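Side-chain contacts in enoyl-CoA hydratase/isomerase (Mycobacterium avium, PDB 3P5M), which probably hydrates or isomerises the double bond of enoyl-CoA thioesters, as a member of the crotonase family: residues B[16-21]-B[189-194]; B[37-42]-B[85-90]; B[97-102]-B[109-114]. All coordinates share one frame; numbering follows the deposited sequence.

Contact 1: residues B[16-21]-B[189-194]; sequences VLRIRL and DVLRSV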
ATOM      1  N   VAL B  16      -5.597 -34.898   8.901  1.00 20.65           N
ATOM      2  CA  VAL B  16      -4.477 -34.271   8.202  1.00 18.25           C
ATOM      3  C   VAL B  16      -3.306 -35.231   8.051  1.00 19.13           C
ATOM      4  O   VAL B  16      -2.895 -35.868   9.037  1.00 20.26           O
ATOM      5  CB  VAL B  16      -3.945 -33.000   8.962  1.00 18.60           C
ATOM      6  CG1 VAL B  16      -2.697 -32.428   8.278  1.00 13.54           C
ATOM      7  CG2 VAL B  16      -5.041 -31.933   9.119  1.00 16.14           C
ATOM      8  N   LEU B  17      -2.755 -35.317   6.832  1.00 16.92           N
ATOM      9  CA  LEU B  17      -1.502 -36.029   6.615  1.00 17.18           C
ATOM     10  C   LEU B  17      -0.385 -34.997   6.710  1.00 16.29           C
ATOM     11  O   LEU B  17      -0.327 -34.085   5.877  1.00 14.79           O
ATOM     12  CB  LEU B  17      -1.429 -36.716   5.227  1.00 16.31           C
ATOM     13  CG  LEU B  17      -0.169 -37.538   4.918  1.00 18.83           C
ATOM     14  CD1 LEU B  17      -0.042 -38.747   5.867  1.00 20.35           C
ATOM     15  CD2 LEU B  17      -0.138 -38.033   3.451  1.00 16.06           C
ATOM     16  N   ARG B  18       0.496 -35.149   7.698  1.00 15.69           N
ATOM     17  CA  ARG B  18       1.656 -34.250   7.821  1.00 16.23           C
ATOM     18  C   ARG B  18       2.909 -34.842   7.176  1.00 16.12           C
ATOM     19  O   ARG B  18       3.423 -35.876   7.600  1.00 16.56           O
ATOM     20  CB  ARG B  18       1.947 -33.861   9.273  1.00 16.70           C
ATOM     21  CG  ARG B  18       0.757 -33.335  10.027  1.00 19.50           C
ATOM     22  CD  ARG B  18       1.073 -33.149  11.516  1.00 25.06           C
ATOM     23  NE  ARG B  18       0.131 -32.198  12.110  1.00 30.22           N
ATOM     24  CZ  ARG B  18       0.373 -30.903  12.313  1.00 30.09           C
ATOM     25  NH1 ARG B  18       1.548 -30.370  12.014  1.00 27.22           N
ATOM     26  NH2 ARG B  18      -0.568 -30.143  12.850  1.00 32.48           N
ATOM     27  N   ILE B  19       3.401 -34.154   6.161  1.00 15.45           N
ATOM     28  CA  ILE B  19       4.612 -34.548   5.491  1.00 15.99           C
ATOM     29  C   ILE B  19       5.629 -33.467   5.849  1.00 16.26           C
ATOM     30  O   ILE B  19       5.426 -32.294   5.521  1.00 15.53           O
ATOM     31  CB  ILE B  19       4.424 -34.610   3.959  1.00 14.58           C
ATOM     32  CG1 ILE B  19       3.240 -35.543   3.595  1.00 16.60           C
ATOM     33  CG2 ILE B  19       5.753 -34.972   3.293  1.00 14.67           C
ATOM     34  CD1 ILE B  19       3.206 -36.045   2.142  1.00 19.55           C
ATOM     35  N   ARG B  20       6.683 -33.865   6.561  1.00 17.07           N
ATOM     36  CA  ARG B  20       7.764 -32.966   6.935  1.00 17.78           C
ATOM     37  C   ARG B  20       9.017 -33.364   6.183  1.00 18.89           C
ATOM     38  O   ARG B  20       9.427 -34.531   6.223  1.00 19.51           O
ATOM     39  CB  ARG B  20       8.032 -32.960   8.460  1.00 18.03           C
ATOM     40  N   LEU B  21       9.595 -32.396   5.468  1.00 19.26           N
ATOM     41  CA  LEU B  21      10.926 -32.561   4.875  1.00 20.60           C
ATOM     42  C   LEU B  21      11.857 -32.601   6.073  1.00 21.58           C
ATOM     43  O   LEU B  21      11.737 -31.780   6.976  1.00 21.27           O
ATOM     44  CB  LEU B  21      11.274 -31.384   3.952  1.00 20.03           C
ATOM     45  CG  LEU B  21      10.551 -31.223   2.616  1.00 21.43           C
ATOM     46  CD1 LEU B  21       9.056 -31.112   2.769  1.00 21.63           C
ATOM     47  CD2 LEU B  21      11.090 -29.990   1.890  1.00 22.26           C
ATOM     48  N   ASP B 189      -5.064 -22.933  12.600  1.00 13.57           N
ATOM     49  CA  ASP B 189      -6.427 -22.507  12.278  1.00 13.56           C
ATOM     50  C   ASP B 189      -6.799 -22.918  10.873  1.00 13.20           C
ATOM     51  O   ASP B 189      -7.838 -23.526  10.682  1.00 13.04           O
ATOM     52  CB  ASP B 189      -6.601 -21.011  12.422  1.00 14.19           C
ATOM     53  CG  ASP B 189      -6.632 -20.548  13.879  1.00 18.59           C
ATOM     54  OD1 ASP B 189      -6.588 -21.374  14.812  1.00 22.68           O
ATOM     55  OD2 ASP B 189      -6.693 -19.316  14.097  1.00 23.45           O
ATOM     56  N   VAL B 190      -5.939 -22.602   9.898  1.00 12.11           N
ATOM     57  CA  VAL B 190      -6.211 -22.917   8.484  1.00 11.87           C
ATOM     58  C   VAL B 190      -6.273 -24.455   8.254  1.00 12.35           C
ATOM     59  O   VAL B 190      -7.164 -24.956   7.581  1.00 11.43           O
ATOM     60  CB  VAL B 190      -5.151 -22.206   7.578  1.00 11.95           C
ATOM     61  CG1 VAL B 190      -5.126 -22.764   6.122  1.00 12.66           C
ATOM     62  CG2 VAL B 190      -5.402 -20.697   7.571  1.00 10.19           C
ATOM     63  N   LEU B 191      -5.326 -25.199   8.816  1.00 12.31           N
ATOM     64  CA  LEU B 191      -5.339 -26.641   8.660  1.00 13.93           C
ATOM     65  C   LEU B 191      -6.626 -27.239   9.273  1.00 14.99           C
ATOM     66  O   LEU B 191      -7.329 -28.034   8.616  1.00 15.20           O
ATOM     67  CB  LEU B 191      -4.098 -27.248   9.290  1.00 14.48           C
ATOM     68  CG  LEU B 191      -3.740 -28.689   8.927  1.00 18.74           C
ATOM     69  CD1 LEU B 191      -3.414 -28.853   7.407  1.00 19.37           C
ATOM     70  CD2 LEU B 191      -2.574 -29.169   9.841  1.00 21.62           C
ATOM     71  N   ARG B 192      -6.958 -26.849  10.501  1.00 14.06           N
ATOM     72  CA  ARG B 192      -8.212 -27.310  11.089  1.00 15.61           C
ATOM     73  C   ARG B 192      -9.405 -27.059  10.155  1.00 14.82           C
ATOM     74  O   ARG B 192     -10.191 -27.968   9.893  1.00 14.96           O
ATOM     75  CB  ARG B 192      -8.476 -26.690  12.485  1.00 16.31           C
ATOM     76  CG  ARG B 192      -9.957 -26.855  12.996  1.00 20.57           C
ATOM     77  CD  ARG B 192     -10.349 -25.822  14.125  1.00 28.59           C
ATOM     78  NE  ARG B 192      -9.849 -24.470  13.803  1.00 34.93           N
ATOM     79  CZ  ARG B 192     -10.439 -23.601  12.976  1.00 35.83           C
ATOM     80  NH1 ARG B 192     -11.606 -23.898  12.389  1.00 36.02           N
ATOM     81  NH2 ARG B 192      -9.867 -22.420  12.751  1.00 35.53           N
ATOM     82  N   SER B 193      -9.555 -25.835   9.687  1.00 14.17           N
ATOM     83  CA  SER B 193     -10.733 -25.476   8.921  1.00 15.48           C
ATOM     84  C   SER B 193     -10.855 -26.190   7.540  1.00 15.40           C
ATOM     85  O   SER B 193     -11.920 -26.712   7.171  1.00 14.99           O
ATOM     86  CB  SER B 193     -10.809 -23.978   8.746  1.00 15.49           C
ATOM     87  OG  SER B 193     -11.694 -23.746   7.680  1.00 19.74           O
ATOM     88  N   VAL B 194      -9.760 -26.201   6.798  1.00 15.37           N
ATOM     89  CA  VAL B 194      -9.641 -26.920   5.527  1.00 16.04           C
ATOM     90  C   VAL B 194      -9.876 -28.461   5.658  1.00 16.23           C
ATOM     91  O   VAL B 194     -10.709 -29.017   4.950  1.00 16.20           O
ATOM     92  CB  VAL B 194      -8.278 -26.563   4.878  1.00 15.58           C
ATOM     93  CG1 VAL B 194      -7.972 -27.413   3.669  1.00 17.28           C
ATOM     94  CG2 VAL B 194      -8.300 -25.117   4.475  1.00 14.68           C
TER
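L191 overlaps V16 with its forked end, the two side chains reaching toward each other tip to tip. The branch carbon CG of L191 lies 3.5 Å from CG2 of V16, while CD2 of L191 comes within 3.6 Å of CG1 of V16 and its CD1 within 3.7 Å of that same methyl. Both methyls of valine are therefore engaged by both methyls of leucine. The leucine extends away from its helix because CG stands opposite the backbone N (chi1 -165°), carrying the fork across to the strand. A beta-branched valine suits the strand position, where it offers two methyls close to the backbone; leucine on the helix supplies the longer reach to meet them.

R18, next but one along strand 16-21, projects from the same side of it. Its chain runs extended from CG to NE, and the guanidinium comes to rest with L191 CD2 over one of its faces, 3.7 Å from R18 NH2. The charged end is not spent on the leucine: NE makes a salt bridge with D13 on strand 8-13. In the main sheet 16-21 pairs antiparallel with 8-13 and parallel with 53-58, and helix 183-195 packs on it at the end carrying V16, where L191 touches L55 of strand 53-58. No hydrogen bond crosses, so apolar contact joins these segments, extended by the flat side of an arginine ion-paired to another strand.

Contact 2: residues B[37-42]-B[85-90]; sequences ELSVHI and VRAITS
I42 is turned toward helix 74-90 and meets it with two branches. With CG1 beside the backbone N (chi1 -52°), CG2 stands anti to that nitrogen and lies over the backbone of A87, 3.8 Å from the carbonyl O of A87 and 4.2 Å from A87 CB. The longer branch brings CD1 to 4.1 Å from I88 CG1, the two isoleucines crossing at a slant. Alanine suits position 87, since its CB points at the partner helix and its small size lets the methyl reach the main chain. One turn earlier, S39 OG lies 4.3 Å from A87 CB, a loose contact. The two helix segments run nearly parallel, their axes 9.2 Å apart at closest and inclined by 16°. On another side of helix 32-47, H41 NE2 donates to E37 OE2 over 3.1 Å, a bond bent to 140° at the hydrogen, spanning one helical turn, in the imidazole plane but above that of the carboxylate. On the sheet side, I42 and L38 rest on I19 of strand 16-21; I88 and L38 touch L110 of helix 106-113, T89 packs on R150 of a neighbouring subunit, and the pair forms part of the helical layer beside the sheet.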
ATOM      1  N   GLU B  37      10.484 -40.324  -2.664  1.00 31.38           N
ATOM      2  CA  GLU B  37       9.813 -40.604  -1.407  1.00 31.97           C
ATOM      3  C   GLU B  37       8.621 -39.666  -1.159  1.00 30.80           C
ATOM      4  O   GLU B  37       7.506 -40.113  -0.887  1.00 31.25           O
ATOM      5  CB  GLU B  37      10.815 -40.514  -0.247  1.00 32.31           C
ATOM      6  CG  GLU B  37      10.212 -40.837   1.142  1.00 33.45           C
ATOM      7  CD  GLU B  37       9.982 -42.322   1.374  1.00 36.34           C
ATOM      8  OE1 GLU B  37      10.345 -43.130   0.512  1.00 37.55           O
ATOM      9  OE2 GLU B  37       9.444 -42.686   2.436  1.00 38.34           O
ATOM     10  N   LEU B  38       8.878 -38.367  -1.263  1.00 29.45           N
ATOM     11  CA  LEU B  38       7.868 -37.354  -1.082  1.00 28.21           C
ATOM     12  C   LEU B  38       6.647 -37.620  -1.977  1.00 28.60           C
ATOM     13  O   LEU B  38       5.495 -37.554  -1.538  1.00 26.87           O
ATOM     14  CB  LEU B  38       8.499 -35.995  -1.402  1.00 26.86           C
ATOM     15  CG  LEU B  38       7.728 -34.679  -1.270  1.00 25.52           C
ATOM     16  CD1 LEU B  38       7.019 -34.590   0.055  1.00 23.60           C
ATOM     17  CD2 LEU B  38       8.686 -33.492  -1.429  1.00 24.34           C
ATOM     18  N   SER B  39       6.930 -37.907  -3.243  1.00 30.05           N
ATOM     19  CA  SER B  39       5.914 -38.023  -4.284  1.00 31.07           C
ATOM     20  C   SER B  39       4.881 -39.156  -4.031  1.00 32.75           C
ATOM     21  O   SER B  39       3.688 -38.987  -4.355  1.00 32.14           O
ATOM     22  CB  SER B  39       6.594 -38.185  -5.653  1.00 31.93           C
ATOM     23  OG  SER B  39       5.649 -38.436  -6.676  1.00 32.99           O
ATOM     24  N   VAL B  40       5.324 -40.283  -3.461  1.00 33.63           N
ATOM     25  CA  VAL B  40       4.415 -41.408  -3.253  1.00 36.44           C
ATOM     26  C   VAL B  40       3.506 -41.137  -2.058  1.00 36.63           C
ATOM     27  O   VAL B  40       2.307 -41.459  -2.099  1.00 37.71           O
ATOM     28  CB  VAL B  40       5.120 -42.792  -3.093  1.00 38.31           C
ATOM     29  CG1 VAL B  40       5.822 -43.209  -4.402  1.00 39.60           C
ATOM     30  CG2 VAL B  40       6.075 -42.811  -1.878  1.00 38.32           C
ATOM     31  N   HIS B  41       4.084 -40.544  -1.010  1.00 35.58           N
ATOM     32  CA  HIS B  41       3.318 -40.105   0.138  1.00 34.88           C
ATOM     33  C   HIS B  41       2.247 -39.105  -0.244  1.00 32.77           C
ATOM     34  O   HIS B  41       1.196 -39.083   0.373  1.00 31.85           O
ATOM     35  CB  HIS B  41       4.227 -39.558   1.228  1.00 35.08           C
ATOM     36  CG  HIS B  41       4.966 -40.626   1.967  1.00 37.87           C
ATOM     37  ND1 HIS B  41       4.320 -41.635   2.647  1.00 39.84           N
ATOM     38  CD2 HIS B  41       6.291 -40.849   2.126  1.00 40.44           C
ATOM     39  CE1 HIS B  41       5.214 -42.438   3.191  1.00 42.73           C
ATOM     40  NE2 HIS B  41       6.419 -41.981   2.894  1.00 44.06           N
ATOM     41  N   ILE B  42       2.490 -38.309  -1.281  1.00 32.10           N
ATOM     42  CA  ILE B  42       1.456 -37.389  -1.768  1.00 31.52           C
ATOM     43  C   ILE B  42       0.317 -38.116  -2.495  1.00 32.61           C
ATOM     44  O   ILE B  42      -0.864 -37.876  -2.225  1.00 32.62           O
ATOM     45  CB  ILE B  42       2.003 -36.316  -2.713  1.00 31.15           C
ATOM     46  CG1 ILE B  42       3.195 -35.577  -2.094  1.00 30.32           C
ATOM     47  CG2 ILE B  42       0.870 -35.348  -3.149  1.00 29.64           C
ATOM     48  CD1 ILE B  42       2.836 -34.512  -1.163  1.00 30.66           C
ATOM     49  N   VAL B  85       5.676 -31.884  -8.062  1.00 13.44           N
ATOM     50  CA  VAL B  85       4.805 -30.739  -8.330  1.00 13.48           C
ATOM     51  C   VAL B  85       3.492 -31.189  -8.997  1.00 13.46           C
ATOM     52  O   VAL B  85       2.416 -30.739  -8.625  1.00 14.83           O
ATOM     53  CB  VAL B  85       5.533 -29.659  -9.171  1.00 12.57           C
ATOM     54  CG1 VAL B  85       4.512 -28.614  -9.695  1.00 13.62           C
ATOM     55  CG2 VAL B  85       6.683 -29.033  -8.346  1.00 11.38           C
ATOM     56  N   ARG B  86       3.593 -32.068  -9.977  1.00 13.70           N
ATOM     57  CA  ARG B  86       2.404 -32.585 -10.631  1.00 14.64           C
ATOM     58  C   ARG B  86       1.489 -33.342  -9.667  1.00 13.50           C
ATOM     59  O   ARG B  86       0.296 -33.114  -9.687  1.00 14.57           O
ATOM     60  CB  ARG B  86       2.727 -33.413 -11.876  1.00 14.52           C
ATOM     61  CG  ARG B  86       1.457 -34.037 -12.537  1.00 18.41           C
ATOM     62  CD  ARG B  86       0.367 -33.010 -13.022  1.00 21.74           C
ATOM     63  NE  ARG B  86       0.733 -32.347 -14.279  1.00 22.97           N
ATOM     64  CZ  ARG B  86      -0.065 -31.533 -14.984  1.00 24.40           C
ATOM     65  NH1 ARG B  86      -1.319 -31.283 -14.595  1.00 23.35           N
ATOM     66  NH2 ARG B  86       0.395 -30.967 -16.103  1.00 23.58           N
ATOM     67  N   ALA B  87       2.055 -34.202  -8.827  1.00 12.95           N
ATOM     68  CA  ALA B  87       1.288 -34.924  -7.794  1.00 12.39           C
ATOM     69  C   ALA B  87       0.527 -34.023  -6.804  1.00 12.34           C
ATOM     70  O   ALA B  87      -0.635 -34.304  -6.437  1.00 13.16           O
ATOM     71  CB  ALA B  87       2.213 -35.883  -7.045  1.00 12.80           C
ATOM     72  N   ILE B  88       1.167 -32.952  -6.343  1.00 11.36           N
ATOM     73  CA  ILE B  88       0.468 -32.003  -5.473  1.00 11.94           C
ATOM     74  C   ILE B  88      -0.687 -31.311  -6.230  1.00 11.21           C
ATOM     75  O   ILE B  88      -1.795 -31.235  -5.729  1.00 10.42           O
ATOM     76  CB  ILE B  88       1.441 -30.924  -4.890  1.00 11.70           C
ATOM     77  CG1 ILE B  88       2.445 -31.540  -3.909  1.00 12.68           C
ATOM     78  CG2 ILE B  88       0.669 -29.860  -4.199  1.00 12.71           C
ATOM     79  CD1 ILE B  88       3.803 -30.727  -3.792  1.00 12.72           C
ATOM     80  N   THR B  89      -0.434 -30.806  -7.427  1.00 10.92           N
ATOM     81  CA  THR B  89      -1.502 -30.090  -8.155  1.00 12.77           C
ATOM     82  C   THR B  89      -2.655 -31.033  -8.572  1.00 12.94           C
ATOM     83  O   THR B  89      -3.806 -30.593  -8.760  1.00 13.42           O
ATOM     84  CB  THR B  89      -0.991 -29.350  -9.417  1.00 12.45           C
ATOM     85  OG1 THR B  89      -0.377 -30.286 -10.320  1.00 16.65           O
ATOM     86  CG2 THR B  89       0.044 -28.284  -9.063  1.00 11.74           C
ATOM     87  N   SER B  90      -2.343 -32.325  -8.676  1.00 12.94           N
ATOM     88  CA  SER B  90      -3.277 -33.301  -9.186  1.00 13.33           C
ATOM     89  C   SER B  90      -4.010 -34.068  -8.081  1.00 13.64           C
ATOM     90  O   SER B  90      -5.092 -34.591  -8.339  1.00 13.88           O
ATOM     91  CB  SER B  90      -2.564 -34.271 -10.156  1.00 13.48           C
ATOM     92  OG  SER B  90      -3.464 -35.298 -10.552  1.00 17.54           O
TER

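Contact 3: residues B[97-102]-B[109-114]; sequences AGVHGA and SLALAC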
ATOM      1  N   ALA B  97       1.102 -25.705   2.283  1.00 11.03           N
ATOM      2  CA  ALA B  97       2.488 -25.479   2.666  1.00 10.56           C
ATOM      3  C   ALA B  97       2.561 -24.505   3.861  1.00 10.54           C
ATOM      4  O   ALA B  97       2.082 -23.393   3.781  1.00  9.49           O
ATOM      5  CB  ALA B  97       3.297 -24.960   1.454  1.00 10.15           C
ATOM      6  N   GLY B  98       3.130 -24.940   4.984  1.00  9.67           N
ATOM      7  CA  GLY B  98       3.446 -24.003   6.047  1.00 10.07           C
ATOM      8  C   GLY B  98       4.907 -23.689   5.840  1.00 10.33           C
ATOM      9  O   GLY B  98       5.759 -24.541   6.028  1.00 10.88           O
ATOM     10  N   VAL B  99       5.206 -22.485   5.402  1.00 10.45           N
ATOM     11  CA  VAL B  99       6.579 -22.125   5.029  1.00 10.90           C
ATOM     12  C   VAL B  99       7.209 -21.186   6.073  1.00 11.97           C
ATOM     13  O   VAL B  99       6.778 -20.030   6.253  1.00 10.42           O
ATOM     14  CB  VAL B  99       6.633 -21.434   3.658  1.00 11.16           C
ATOM     15  CG1 VAL B  99       8.073 -21.060   3.292  1.00 11.93           C
ATOM     16  CG2 VAL B  99       6.050 -22.333   2.568  1.00 10.75           C
ATOM     17  N   HIS B 100       8.244 -21.674   6.746  1.00 11.90           N
ATOM     18  CA  HIS B 100       9.034 -20.797   7.612  1.00 13.33           C
ATOM     19  C   HIS B 100      10.429 -20.769   6.978  1.00 13.52           C
ATOM     20  O   HIS B 100      10.800 -21.677   6.233  1.00 15.38           O
ATOM     21  CB  HIS B 100       9.058 -21.345   9.055  1.00 12.65           C
ATOM     22  CG  HIS B 100      10.034 -22.458   9.242  1.00 17.28           C
ATOM     23  ND1 HIS B 100       9.901 -23.677   8.598  1.00 16.49           N
ATOM     24  CD2 HIS B 100      11.197 -22.522   9.949  1.00 17.48           C
ATOM     25  CE1 HIS B 100      10.937 -24.444   8.904  1.00 18.46           C
ATOM     26  NE2 HIS B 100      11.734 -23.769   9.721  1.00 20.22           N
ATOM     27  N   GLY B 101      11.207 -19.728   7.225  1.00 13.05           N
ATOM     28  CA  GLY B 101      12.541 -19.659   6.646  1.00 12.50           C
ATOM     29  C   GLY B 101      12.605 -19.755   5.129  1.00 12.32           C
ATOM     30  O   GLY B 101      11.637 -19.402   4.410  1.00 11.89           O
ATOM     31  N   ALA B 102      13.739 -20.267   4.642  1.00 12.03           N
ATOM     32  CA  ALA B 102      14.042 -20.276   3.205  1.00 10.74           C
ATOM     33  C   ALA B 102      13.197 -21.279   2.422  1.00 10.26           C
ATOM     34  O   ALA B 102      13.083 -22.443   2.821  1.00 11.10           O
ATOM     35  CB  ALA B 102      15.562 -20.530   2.979  1.00  9.99           C
ATOM     36  N   SER B 109       9.357 -23.677  -5.853  1.00  9.68           N
ATOM     37  CA  SER B 109       8.453 -24.419  -6.715  1.00  9.87           C
ATOM     38  C   SER B 109       7.491 -25.295  -5.877  1.00 10.48           C
ATOM     39  O   SER B 109       6.279 -25.311  -6.135  1.00  8.79           O
ATOM     40  CB  SER B 109       9.266 -25.306  -7.651  1.00 10.69           C
ATOM     41  OG  SER B 109      10.275 -24.558  -8.322  1.00 11.14           O
ATOM     42  N   LEU B 110       8.046 -26.006  -4.882  1.00  9.66           N
ATOM     43  CA  LEU B 110       7.298 -26.929  -4.014  1.00 10.18           C
ATOM     44  C   LEU B 110       6.147 -26.237  -3.245  1.00 10.05           C
ATOM     45  O   LEU B 110       4.983 -26.704  -3.247  1.00  9.93           O
ATOM     46  CB  LEU B 110       8.273 -27.546  -2.999  1.00  9.96           C
ATOM     47  CG  LEU B 110       7.839 -28.614  -2.001  1.00  9.87           C
ATOM     48  CD1 LEU B 110       7.286 -29.810  -2.731  1.00  8.69           C
ATOM     49  CD2 LEU B 110       9.112 -29.029  -1.270  1.00 13.83           C
ATOM     50  N   ALA B 111       6.498 -25.167  -2.543  1.00  9.63           N
ATOM     51  CA  ALA B 111       5.530 -24.396  -1.757  1.00  9.88           C
ATOM     52  C   ALA B 111       4.446 -23.901  -2.714  1.00 10.42           C
ATOM     53  O   ALA B 111       3.255 -24.050  -2.454  1.00 10.56           O
ATOM     54  CB  ALA B 111       6.222 -23.219  -1.093  1.00 10.08           C
ATOM     55  N   LEU B 112       4.856 -23.357  -3.850  1.00 10.79           N
ATOM     56  CA  LEU B 112       3.890 -22.721  -4.776  1.00 12.21           C
ATOM     57  C   LEU B 112       3.016 -23.695  -5.571  1.00 12.11           C
ATOM     58  O   LEU B 112       1.951 -23.326  -6.082  1.00 15.05           O
ATOM     59  CB  LEU B 112       4.597 -21.722  -5.695  1.00 11.99           C
ATOM     60  CG  LEU B 112       5.403 -20.635  -4.987  1.00 13.85           C
ATOM     61  CD1 LEU B 112       5.872 -19.579  -5.975  1.00 14.20           C
ATOM     62  CD2 LEU B 112       4.582 -19.956  -3.874  1.00 16.50           C
ATOM     63  N   ALA B 113       3.405 -24.953  -5.640  1.00 11.30           N
ATOM     64  CA  ALA B 113       2.521 -25.972  -6.193  1.00 10.29           C
ATOM     65  C   ALA B 113       1.301 -26.243  -5.279  1.00 10.12           C
ATOM     66  O   ALA B 113       0.249 -26.699  -5.745  1.00  8.71           O
ATOM     67  CB  ALA B 113       3.298 -27.261  -6.449  1.00 10.09           C
ATOM     68  N   CYS B 114       1.427 -25.925  -3.993  1.00  9.74           N
ATOM     69  CA  CYS B 114       0.355 -26.215  -3.038  1.00 10.57           C
ATOM     70  C   CYS B 114      -0.858 -25.309  -3.243  1.00 10.42           C
ATOM     71  O   CYS B 114      -0.754 -24.225  -3.811  1.00  8.51           O
ATOM     72  CB  CYS B 114       0.873 -26.110  -1.599  1.00 11.06           C
ATOM     73  SG  CYS B 114       2.228 -27.246  -1.288  1.00 11.27           S
TER
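The sulfur of C114 stands opposite its own carbonyl carbon (chi1 -59°) and beside the backbone N, a setting that brings SG to 3.7 Å from A97 CB. V99 has CG1 opposite the backbone N (chi1 180°), which leaves CG2 beside that nitrogen and directed at helix 106-113, where it meets A111 CB at 3.8 Å. Between these two touches, A97 CB approaches the helix backbone itself, lying 4.0 Å from A111 CA and 4.3 Å from A111 CB.

Small residues explain the closeness. A97 and A111 have their CA atoms 5.5 Å apart, and with a single methyl on each, strand and helix can settle almost backbone to backbone. Cysteine at 114 adds a polarisable sulfur against A97 CB with little bulk. V99, two residues on and on the same face of the strand, supplies the wider beta-branched surface. G98, between them, has no side chain, and its backbone pairs with L56. All four touching residues are buried, and no hydrogen bond crosses between the segments; A97 and V99 spend their backbone bonds on strand 116-119 and its continuation.

On the helix, L112 O accepts a hydrogen bond from R150 of a neighbouring subunit, so this part of the core lies close to a subunit interface. Strand 95-99, strand 102-104 of the second, small sheet and helix 106-113 form a beta-beta-alpha unit, as in the crotonase spiral fold, and the chain returns in the adjacent parallel strand 116-119.

How the contacts relate
From the N terminus, strand 16-21 opens contact 1, which closes only when helix 183-195 arrives 168 residues later. Contacts 2 and 3 are both nested inside that long loop, in series: helix 32-47 meets helix 74-90, with segments 43 residues apart, and the chain then enters strand 95-99, whose partner helix 106-113 follows after strand 102-104, closing a loop of 7. Contacts 1 and 3 reach the same six-stranded sheet, about 16 Å and 5 Å from the chain centre (centre to centre), whereas contact 2 joins two helices. They also touch one another: I19 packs on L38, L21 meets L110, and V85 lies against A113. Together they tie late helix, sheet and helical layer into one core.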